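Local coordinates for UDP-N-acetylglucosamine 2-epimerase (PDB 4NES), which probably catalyses the reversible C-2 epimerisation of UDP-N-acetylglucosamine to UDP-N-acetylmannosamine, the activated donor of ManNAc residues, at residues 64-67 against 68-71; 75-78 against 79-82; 102-105 against 106-109. All coordinates share one frame; numbering follows the deposited sequence.

Contact 1: residues 64-67 against 68-71. With UD1 (uridine-diphosphate-N-acetylglucosamine), chain B.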
ATOM      1  N   SER A  64      -7.164  -4.605  18.948  1.00 10.86           N
ATOM      2  CA  SER A  64      -5.716  -4.508  18.975  1.00 11.56           C
ATOM      3  C   SER A  64      -5.016  -5.728  18.400  1.00 11.12           C
ATOM      4  O   SER A  64      -5.581  -6.821  18.330  1.00 15.50           O
ATOM      5  CB  SER A  64      -5.238  -4.270  20.404  1.00 12.17           C
ATOM      6  OG  SER A  64      -5.839  -3.091  20.918  1.00 11.82           O
ATOM      7  N   GLY A  65      -3.767  -5.524  18.002  1.00 11.52           N
ATOM      8  CA  GLY A  65      -2.936  -6.607  17.520  1.00 12.18           C
ATOM      9  C   GLY A  65      -1.719  -6.037  16.843  1.00 12.76           C
ATOM     10  O   GLY A  65      -1.557  -4.816  16.741  1.00 13.38           O
ATOM     11  N   THR A  66      -0.851  -6.922  16.370  1.00 12.39           N
ATOM     12  CA  THR A  66       0.292  -6.481  15.595  1.00 11.24           C
ATOM     13  C   THR A  66      -0.207  -6.019  14.228  1.00 10.35           C
ATOM     14  O   THR A  66      -1.355  -6.269  13.867  1.00 10.48           O
ATOM     15  CB  THR A  66       1.343  -7.592  15.469  1.00 11.92           C
ATOM     16  OG1 THR A  66       0.704  -8.789  15.025  1.00 14.60           O
ATOM     17  CG2 THR A  66       1.990  -7.858  16.827  1.00 17.91           C
ATOM     18  N   HIS A  67       0.647  -5.334  13.479  1.00  9.72           N
ATOM     19  CA  HIS A  67       0.213  -4.675  12.249  1.00 10.40           C
ATOM     20  C   HIS A  67      -0.370  -5.629  11.224  1.00  9.29           C
ATOM     21  O   HIS A  67      -1.399  -5.351  10.631  1.00 10.19           O
ATOM     22  CB  HIS A  67       1.364  -3.906  11.600  1.00  9.35           C
ATOM     23  CG  HIS A  67       1.800  -2.710  12.380  1.00  9.04           C
ATOM     24  ND1 HIS A  67       1.068  -1.542  12.416  1.00  9.02           N
ATOM     25  CD2 HIS A  67       2.892  -2.497  13.146  1.00 10.93           C
ATOM     26  CE1 HIS A  67       1.685  -0.666  13.184  1.00 10.29           C
ATOM     27  NE2 HIS A  67       2.797  -1.217  13.641  1.00 12.38           N
ATOM     28  N   GLY A  68       0.296  -6.753  10.990  1.00 10.41           N
ATOM     29  CA  GLY A  68      -0.182  -7.687   9.985  1.00 11.25           C
ATOM     30  C   GLY A  68      -1.480  -8.342  10.407  1.00 11.74           C
ATOM     31  O   GLY A  68      -2.413  -8.468   9.608  1.00 10.90           O
ATOM     32  N   GLU A  69      -1.556  -8.732  11.676  1.00 10.25           N
ATOM     33  CA  GLU A  69      -2.765  -9.328  12.235  1.00 12.34           C
ATOM     34  C   GLU A  69      -3.955  -8.365  12.151  1.00 11.48           C
ATOM     35  O   GLU A  69      -5.023  -8.712  11.645  1.00 11.63           O
ATOM     36  CB  GLU A  69      -2.506  -9.735  13.693  1.00 16.29           C
ATOM     37  CG  GLU A  69      -3.736 -10.211  14.449  1.00 19.32           C
ATOM     38  CD  GLU A  69      -3.546 -10.211  15.961  1.00 30.95           C
ATOM     39  OE1 GLU A  69      -2.506  -9.709  16.446  1.00 27.15           O
ATOM     40  OE2 GLU A  69      -4.447 -10.712  16.666  1.00 37.31           O
ATOM     41  N   GLN A  70      -3.757  -7.145  12.628  1.00 10.79           N
ATOM     42  CA  GLN A  70      -4.821  -6.157  12.693  1.00 10.35           C
ATOM     43  C   GLN A  70      -5.243  -5.710  11.294  1.00  9.82           C
ATOM     44  O   GLN A  70      -6.432  -5.702  10.969  1.00  9.26           O
ATOM     45  CB  GLN A  70      -4.323  -4.970  13.509  1.00 11.57           C
ATOM     46  CG  GLN A  70      -5.352  -3.907  13.796  1.00 12.12           C
ATOM     47  CD  GLN A  70      -4.730  -2.733  14.519  1.00 15.26           C
ATOM     48  OE1 GLN A  70      -3.897  -2.026  13.957  1.00 15.79           O
ATOM     49  NE2 GLN A  70      -5.110  -2.533  15.777  1.00 13.70           N
ATOM     50  N   THR A  71      -4.267  -5.366  10.455  1.00  9.99           N
ATOM     51  CA  THR A  71      -4.576  -4.901   9.104  1.00  8.87           C
ATOM     52  C   THR A  71      -5.194  -6.035   8.279  1.00  8.85           C
ATOM     53  O   THR A  71      -6.136  -5.813   7.530  1.00  9.23           O
ATOM     54  CB  THR A  71      -3.326  -4.355   8.402  1.00 10.04           C
ATOM     55  OG1 THR A  71      -2.695  -3.380   9.245  1.00  9.29           O
ATOM     56  CG2 THR A  71      -3.677  -3.713   7.067  1.00 11.66           C
TER
HETATM   57  C1' UD1 B 400      -3.261   4.273  16.803  1.00  7.78           C
HETATM   58  C2' UD1 B 400      -2.672   4.728  15.504  1.00  8.31           C
HETATM   59  C3' UD1 B 400      -2.021   6.019  15.637  1.00  8.08           C
HETATM   60  C4' UD1 B 400      -2.884   7.048  16.230  1.00  8.08           C
HETATM   61  C5' UD1 B 400      -3.522   6.539  17.498  1.00  8.00           C
HETATM   62  C6' UD1 B 400      -4.554   7.463  18.026  1.00  6.66           C
HETATM   63  C7' UD1 B 400      -1.912   2.797  13.995  1.00 10.10           C
HETATM   64  C8' UD1 B 400      -0.793   1.870  13.625  1.00  8.48           C
HETATM   65  N2' UD1 B 400      -1.650   3.751  15.049  1.00  8.97           N
HETATM   66  O1' UD1 B 400      -2.242   4.099  17.722  1.00  7.78           O
HETATM   67  O3' UD1 B 400      -1.562   6.458  14.346  1.00 10.23           O
HETATM   68  O4' UD1 B 400      -2.147   8.227  16.514  1.00  8.68           O
HETATM   69  O5' UD1 B 400      -4.182   5.298  17.271  1.00  8.48           O
HETATM   70  O6' UD1 B 400      -4.677   7.466  19.399  1.00  8.24           O
HETATM   71  O7' UD1 B 400      -3.003   2.735  13.423  1.00  9.34           O
HETATM   72  N1  UD1 B 400      -5.534   0.311  23.539  1.00 11.95           N
HETATM   73  C2  UD1 B 400      -6.485   0.229  24.472  1.00 13.82           C
HETATM   74  N3  UD1 B 400      -7.731   0.613  24.202  1.00 11.90           N
HETATM   75  C4  UD1 B 400      -8.067   1.074  22.990  1.00 14.12           C
HETATM   76  C5  UD1 B 400      -7.103   1.175  21.997  1.00 14.74           C
HETATM   77  C6  UD1 B 400      -5.809   0.782  22.299  1.00 14.14           C
HETATM   78  O2  UD1 B 400      -6.224  -0.185  25.584  1.00 12.34           O
HETATM   79  O4  UD1 B 400      -9.350   1.460  22.734  1.00 12.90           O
HETATM   80  C1B UD1 B 400      -4.138  -0.095  23.826  1.00 13.39           C
HETATM   81  C2B UD1 B 400      -3.867  -1.535  23.652  1.00 10.67           C
HETATM   82  O2' UD1 B 400      -2.931  -1.956  24.613  1.00 14.93           O
HETATM   83  C3B UD1 B 400      -3.285  -1.605  22.332  1.00 10.46           C
HETATM   84  C4B UD1 B 400      -2.479  -0.360  22.282  1.00  9.63           C
HETATM   85  O4B UD1 B 400      -3.220   0.614  22.991  1.00 11.38           O
HETATM   86  O3B UD1 B 400      -2.519  -2.758  22.088  1.00 13.11           O
HETATM   87  C5B UD1 B 400      -2.240   0.119  20.894  1.00 10.39           C
HETATM   88  O5B UD1 B 400      -3.392   0.251  20.100  1.00 10.01           O
HETATM   89  PA  UD1 B 400      -3.267   0.492  18.572  1.00 11.23           P
HETATM   90  O1A UD1 B 400      -2.536  -0.665  17.962  1.00 15.23           O
HETATM   91  O2A UD1 B 400      -4.637   0.666  18.003  1.00 13.47           O
HETATM   92  O3A UD1 B 400      -2.363   1.746  18.335  1.00 10.39           O
HETATM   93  PB  UD1 B 400      -2.419   3.194  19.001  1.00  9.17           P
HETATM   94  O1B UD1 B 400      -1.188   3.357  19.832  1.00  9.83           O
HETATM   95  O2B UD1 B 400      -3.738   3.427  19.687  1.00  9.93           O
HETATM   96  O   HOH W   1      -0.830  -2.829  14.871  1.00 18.96           O

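Contact 2: residues 75-78 against 79-82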
ATOM      1  N   LEU A  75      -8.777  -6.083   6.337  1.00  8.41           N
ATOM      2  CA  LEU A  75      -9.010  -6.318   4.908  1.00 10.33           C
ATOM      3  C   LEU A  75     -10.119  -7.341   4.710  1.00 11.54           C
ATOM      4  O   LEU A  75     -11.008  -7.151   3.876  1.00 12.30           O
ATOM      5  CB  LEU A  75      -7.749  -6.824   4.196  1.00  8.42           C
ATOM      6  CG  LEU A  75      -6.529  -5.905   4.146  1.00 11.70           C
ATOM      7  CD1 LEU A  75      -5.410  -6.541   3.322  1.00 12.68           C
ATOM      8  CD2 LEU A  75      -6.894  -4.549   3.576  1.00 12.49           C
ATOM      9  N   ILE A  76     -10.064  -8.431   5.469  1.00  9.30           N
ATOM     10  CA  ILE A  76     -11.094  -9.462   5.361  1.00  9.63           C
ATOM     11  C   ILE A  76     -12.482  -8.927   5.706  1.00 10.92           C
ATOM     12  O   ILE A  76     -13.438  -9.123   4.950  1.00 11.31           O
ATOM     13  CB  ILE A  76     -10.766 -10.675   6.256  1.00 11.01           C
ATOM     14  CG1 ILE A  76      -9.477 -11.338   5.777  1.00 10.08           C
ATOM     15  CG2 ILE A  76     -11.907 -11.681   6.243  1.00 14.14           C
ATOM     16  CD1 ILE A  76      -8.793 -12.155   6.846  1.00 13.10           C
ATOM     17  N   GLU A  77     -12.590  -8.242   6.835  1.00  9.70           N
ATOM     18  CA  GLU A  77     -13.900  -7.846   7.335  1.00 10.05           C
ATOM     19  C   GLU A  77     -14.478  -6.625   6.633  1.00  9.84           C
ATOM     20  O   GLU A  77     -15.685  -6.565   6.402  1.00 11.32           O
ATOM     21  CB  GLU A  77     -13.859  -7.619   8.848  1.00 12.78           C
ATOM     22  CG  GLU A  77     -13.534  -8.880   9.636  1.00 14.21           C
ATOM     23  CD  GLU A  77     -14.517 -10.003   9.382  1.00 22.57           C
ATOM     24  OE1 GLU A  77     -15.734  -9.739   9.361  1.00 29.52           O
ATOM     25  OE2 GLU A  77     -14.071 -11.156   9.220  1.00 25.60           O
ATOM     26  N   ILE A  78     -13.629  -5.668   6.271  1.00  9.06           N
ATOM     27  CA  ILE A  78     -14.109  -4.511   5.527  1.00  9.98           C
ATOM     28  C   ILE A  78     -14.597  -4.973   4.161  1.00  8.44           C
ATOM     29  O   ILE A  78     -15.613  -4.501   3.669  1.00 10.89           O
ATOM     30  CB  ILE A  78     -13.022  -3.424   5.364  1.00  9.70           C
ATOM     31  CG1 ILE A  78     -12.708  -2.765   6.700  1.00  8.97           C
ATOM     32  CG2 ILE A  78     -13.452  -2.340   4.394  1.00 11.24           C
ATOM     33  CD1 ILE A  78     -11.535  -1.799   6.617  1.00 10.79           C
ATOM     34  N   GLU A  79     -13.894  -5.916   3.545  1.00  8.97           N
ATOM     35  CA  GLU A  79     -14.310  -6.367   2.226  1.00 10.10           C
ATOM     36  C   GLU A  79     -15.683  -7.027   2.247  1.00 11.65           C
ATOM     37  O   GLU A  79     -16.469  -6.835   1.324  1.00 11.90           O
ATOM     38  CB  GLU A  79     -13.286  -7.310   1.614  1.00 10.10           C
ATOM     39  CG  GLU A  79     -13.661  -7.704   0.196  1.00 11.70           C
ATOM     40  CD  GLU A  79     -12.653  -8.596  -0.455  1.00 13.99           C
ATOM     41  OE1 GLU A  79     -12.459  -9.717   0.051  1.00 15.48           O
ATOM     42  OE2 GLU A  79     -12.064  -8.171  -1.476  1.00 14.06           O
ATOM     43  N   LYS A  80     -15.978  -7.790   3.294  1.00 11.06           N
ATOM     44  CA  LYS A  80     -17.298  -8.403   3.415  1.00 11.34           C
ATOM     45  C   LYS A  80     -18.402  -7.346   3.395  1.00 12.40           C
ATOM     46  O   LYS A  80     -19.413  -7.501   2.697  1.00 13.05           O
ATOM     47  CB  LYS A  80     -17.394  -9.224   4.696  1.00 14.00           C
ATOM     48  CG  LYS A  80     -16.577 -10.505   4.682  1.00 17.18           C
ATOM     49  CD  LYS A  80     -16.651 -11.189   6.046  1.00 21.24           C
ATOM     50  CE  LYS A  80     -15.790 -12.434   6.099  1.00 23.03           C
ATOM     51  NZ  LYS A  80     -15.768 -13.006   7.478  1.00 29.06           N
ATOM     52  N   VAL A  81     -18.197  -6.260   4.135  1.00 10.61           N
ATOM     53  CA  VAL A  81     -19.166  -5.176   4.157  1.00 11.50           C
ATOM     54  C   VAL A  81     -19.274  -4.468   2.812  1.00 11.89           C
ATOM     55  O   VAL A  81     -20.381  -4.238   2.323  1.00 12.52           O
ATOM     56  CB  VAL A  81     -18.841  -4.152   5.245  1.00 11.70           C
ATOM     57  CG1 VAL A  81     -19.845  -3.006   5.184  1.00 12.95           C
ATOM     58  CG2 VAL A  81     -18.862  -4.812   6.616  1.00 16.19           C
ATOM     59  N   LEU A  82     -18.139  -4.140   2.199  1.00 12.20           N
ATOM     60  CA  LEU A  82     -18.175  -3.390   0.943  1.00 12.42           C
ATOM     61  C   LEU A  82     -18.746  -4.201  -0.219  1.00 12.21           C
ATOM     62  O   LEU A  82     -19.379  -3.635  -1.116  1.00 13.01           O
ATOM     63  CB  LEU A  82     -16.804  -2.803   0.590  1.00 10.00           C
ATOM     64  CG  LEU A  82     -16.256  -1.772   1.584  1.00 11.09           C
ATOM     65  CD1 LEU A  82     -14.947  -1.195   1.074  1.00 12.28           C
ATOM     66  CD2 LEU A  82     -17.265  -0.659   1.871  1.00 13.57           C
TER
HETATM   67  O   HOH W   2     -13.476 -10.749   2.619  1.00 16.83           O

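Contact 3: residues 102-105 against 106-109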
ATOM      1  N   GLY A 102      -8.996   0.276   4.799  1.00  8.58           N
ATOM      2  CA  GLY A 102     -10.167   0.725   4.068  1.00  9.60           C
ATOM      3  C   GLY A 102      -9.839   1.079   2.632  1.00  7.31           C
ATOM      4  O   GLY A 102     -10.573   0.702   1.709  1.00  8.24           O
ATOM      5  N   ALA A 103      -8.753   1.825   2.439  1.00  7.57           N
ATOM      6  CA  ALA A 103      -8.342   2.243   1.095  1.00  9.00           C
ATOM      7  C   ALA A 103      -7.938   1.064   0.214  1.00  9.18           C
ATOM      8  O   ALA A 103      -8.289   1.017  -0.970  1.00  8.48           O
ATOM      9  CB  ALA A 103      -7.203   3.258   1.175  1.00  8.93           C
ATOM     10  N   LEU A 104      -7.190   0.129   0.787  1.00  7.91           N
ATOM     11  CA  LEU A 104      -6.729  -1.022   0.038  1.00  9.97           C
ATOM     12  C   LEU A 104      -7.892  -1.915  -0.392  1.00  7.41           C
ATOM     13  O   LEU A 104      -7.911  -2.403  -1.523  1.00  8.79           O
ATOM     14  CB  LEU A 104      -5.706  -1.804   0.851  1.00  9.69           C
ATOM     15  CG  LEU A 104      -5.061  -2.974   0.114  1.00 11.01           C
ATOM     16  CD1 LEU A 104      -4.564  -2.550  -1.270  1.00 13.72           C
ATOM     17  CD2 LEU A 104      -3.910  -3.501   0.949  1.00 12.30           C
ATOM     18  N   VAL A 105      -8.865  -2.128   0.491  1.00  8.55           N
ATOM     19  CA  VAL A 105     -10.025  -2.924   0.112  1.00  8.25           C
ATOM     20  C   VAL A 105     -10.781  -2.233  -1.016  1.00  7.31           C
ATOM     21  O   VAL A 105     -11.096  -2.848  -2.033  1.00  9.47           O
ATOM     22  CB  VAL A 105     -10.994  -3.164   1.295  1.00  7.79           C
ATOM     23  CG1 VAL A 105     -12.286  -3.791   0.791  1.00  8.77           C
ATOM     24  CG2 VAL A 105     -10.358  -4.049   2.356  1.00 10.12           C
ATOM     25  N   ALA A 106     -11.069  -0.950  -0.829  1.00  7.79           N
ATOM     26  CA  ALA A 106     -11.846  -0.205  -1.809  1.00  7.80           C
ATOM     27  C   ALA A 106     -11.170  -0.162  -3.174  1.00  9.85           C
ATOM     28  O   ALA A 106     -11.815  -0.364  -4.198  1.00  9.92           O
ATOM     29  CB  ALA A 106     -12.142   1.200  -1.302  1.00 10.98           C
ATOM     30  N   SER A 107      -9.863   0.070  -3.188  1.00 10.82           N
ATOM     31  CA  SER A 107      -9.119   0.162  -4.441  1.00 11.53           C
ATOM     32  C   SER A 107      -9.214  -1.114  -5.274  1.00 11.62           C
ATOM     33  O   SER A 107      -9.395  -1.047  -6.489  1.00 11.76           O
ATOM     34  CB  SER A 107      -7.651   0.529  -4.174  1.00 14.13           C
ATOM     35  OG  SER A 107      -6.941  -0.552  -3.611  1.00 19.96           O
ATOM     36  N   LYS A 108      -9.112  -2.275  -4.635  1.00  9.09           N
ATOM     37  CA  LYS A 108      -9.201  -3.530  -5.377  1.00  9.83           C
ATOM     38  C   LYS A 108     -10.629  -3.836  -5.827  1.00 10.44           C
ATOM     39  O   LYS A 108     -10.835  -4.588  -6.769  1.00 12.77           O
ATOM     40  CB  LYS A 108      -8.644  -4.700  -4.560  1.00 11.31           C
ATOM     41  CG  LYS A 108      -7.135  -4.624  -4.286  1.00 10.75           C
ATOM     42  CD  LYS A 108      -6.328  -4.834  -5.574  1.00 11.52           C
ATOM     43  CE  LYS A 108      -4.819  -4.821  -5.310  1.00 10.33           C
ATOM     44  NZ  LYS A 108      -4.350  -6.039  -4.571  1.00 11.05           N
ATOM     45  N   LEU A 109     -11.616  -3.245  -5.151  1.00  8.50           N
ATOM     46  CA  LEU A 109     -13.010  -3.394  -5.549  1.00 10.22           C
ATOM     47  C   LEU A 109     -13.420  -2.339  -6.570  1.00 12.75           C
ATOM     48  O   LEU A 109     -14.573  -2.307  -7.005  1.00 13.43           O
ATOM     49  CB  LEU A 109     -13.931  -3.301  -4.333  1.00 10.55           C
ATOM     50  CG  LEU A 109     -13.893  -4.455  -3.325  1.00 12.78           C
ATOM     51  CD1 LEU A 109     -14.886  -4.200  -2.189  1.00 11.86           C
ATOM     52  CD2 LEU A 109     -14.175  -5.796  -3.995  1.00 17.66           C
TER

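Contact 1: residues 64-67 against 68-71
S64, H67 and Q70 border the bound UDP-GlcNAc where the loop of G65 and T66 turns into helix 67-85, in the N-terminal half of this GT-B fold. This UDP-GlcNAc sits beside a separate UDP, consistent with the regulatory site of bacterial relatives. S64 OG lies 3.3 Å from ribose carbon C3B of UD1 and is hydrogen-bonded to Y39. The imidazole of H67 meets the acetyl methyl with its edge, CE1 to C8' of UD1 being 3.6 Å. Q70 NE2 is 3.9 Å from O1A of UD1 but is hydrogen-bonded to G63 O, while Q70 OE1 and H67 ND1 both pair with the side chain of N97.

Behind this first shell, T66 takes the N-cap position of the helix. E69 returns a bond to it, as in one half of a capping box: T66 N donates to E69 OE1 at 3.2 Å. CG of E69 is anti to the backbone N (chi1 173°), and the extended chain reaches back beside G65, crossing the T66 side chain at about a right angle. E69 OE2 forms a salt bridge with K73. With an alanine in place of this glutamate, the T66 amide would probably lose this acceptor and K73 its charge partner.

The T66 side chain makes no capping bond, so the box stays half formed; E79 of the second subunit instead accepts from T66 OG1 and the amides of G68 and E69. One turn in, H67 O is gripped twice: T71 N and T71 OG1 approach from opposite faces of its plane, the hydroxyl at 2.7 Å.

Contact 2: residues 75-78 against 79-82
E77 and K80 form the charged contact of this stretch, a salt bridge between residues three apart on helix 67-85. The two side chains lie side by side and point the same way. K80 NZ donates to E77 OE2 at 3.1 Å, on the syn side of that oxygen and 26° out of the carboxylate plane. The glutamate is folded at its second torsion (chi2 -58°), which brings its carboxylate alongside the outer half of the lysine, which is extended beyond CG. E77 OE1 rests 3.7 Å from K80 CD.

The apolar contacts run between residues four apart. CG2 of I76 touches the aliphatic part of K80, 4.0 Å from CE. On another side of the helix, CG2 of I78 meets CD1 of L82 at 3.8 Å, again with side chains pointing the same way. I78 and V81 also pack on L60, and V81 and L82 on I33 of strand 30-34.

Backbone bonds are uneven. Those from K80 N to I76 O and from V81 N to E77 O are weak. L82 N to I78 O is shorter, at 2.9 Å. A water adds a further link, donating to I76 O and to E79 OE1, with its oxygen 2.9 Å from the latter.

E79 is the buried polar residue. Its carboxylate reaches the first turn of the same helix in the second subunit, where T66 is its main partner. The chemistry thus differs from side to side: an ion pair on the outer side, an apolar strip packed on L60 and strand 30-34, and a buried acid at the dimer interface. That acid lies by the N-terminal end of the second subunit's helix 67-85, which would probably favour its ionised form.

Contact 3: residues 102-105 against 106-109
V105 and L109 lie side by side and point the same way, one turn apart near the C-terminal end of helix 97-108. V105 CG1 meets L109 CD1 at 4.0 Å. CG1 stands anti to the backbone N (chi1 170°), which puts this methyl on the L109 side. The leucine also covers the carbonyl of V105, its CG being 3.5 Å from V105 O. The same oxygen accepts the amide of L109, in the carbonyl plane and at 3.2 Å between L109 N and V105 O.

S107 turns the other way, back to its own helix. Its hydroxyl sits between the backbone N and the carbonyl carbon (chi1 72°), and OG donates to L104 O at 3.0 Å. OG approaches from above the carbonyl plane, 35° out of it, and well off the C=O direction. L104 O also takes a weak bond from K108 N, so two donors share it. CD1 of L104 lies 3.9 Å from S107 OG, an apolar methyl beside a hydroxyl already in use.

K108 starts along L104, its CG 3.6 Å from L104 O. Its chain then bends away toward the second subunit, where NZ is hydrogen-bonded to N97 and N132. L104 packs on L100 of that subunit, and S107 on I131.

The helix is the crossover of the beta-alpha-beta unit between strands 89-93 and 112-116. A106, whose CB is 3.4 Å from G102 O, faces the sheet and rests with A103 on V113 of strand 112-116. V105 and L109 face helix 67-85, and L104, S107 and K108 meet the second subunit.

Overall arrangement
The three contacts are local, each within one run of eight residues, so none closes a long loop and none encloses or crosses another. Contact 1 turns the loop after strand 58-59 into helix 67-85, beside the bound UDP-GlcNAc. Contact 2 lies farther along the same helix, its centre about 15 Å from that of contact 1. Strand 89-93 then leads to helix 97-108, where contact 3 lies toward the C-terminal end. Contacts 2 and 3 touch directly, with centres about 9 Å apart; L82 CD1 is 3.7 Å from V105 CG1. All three reach the second subunit. Together they link one edge of the UDP-GlcNAc pocket, two adjacent helices of the seven-stranded domain and the dimer interface.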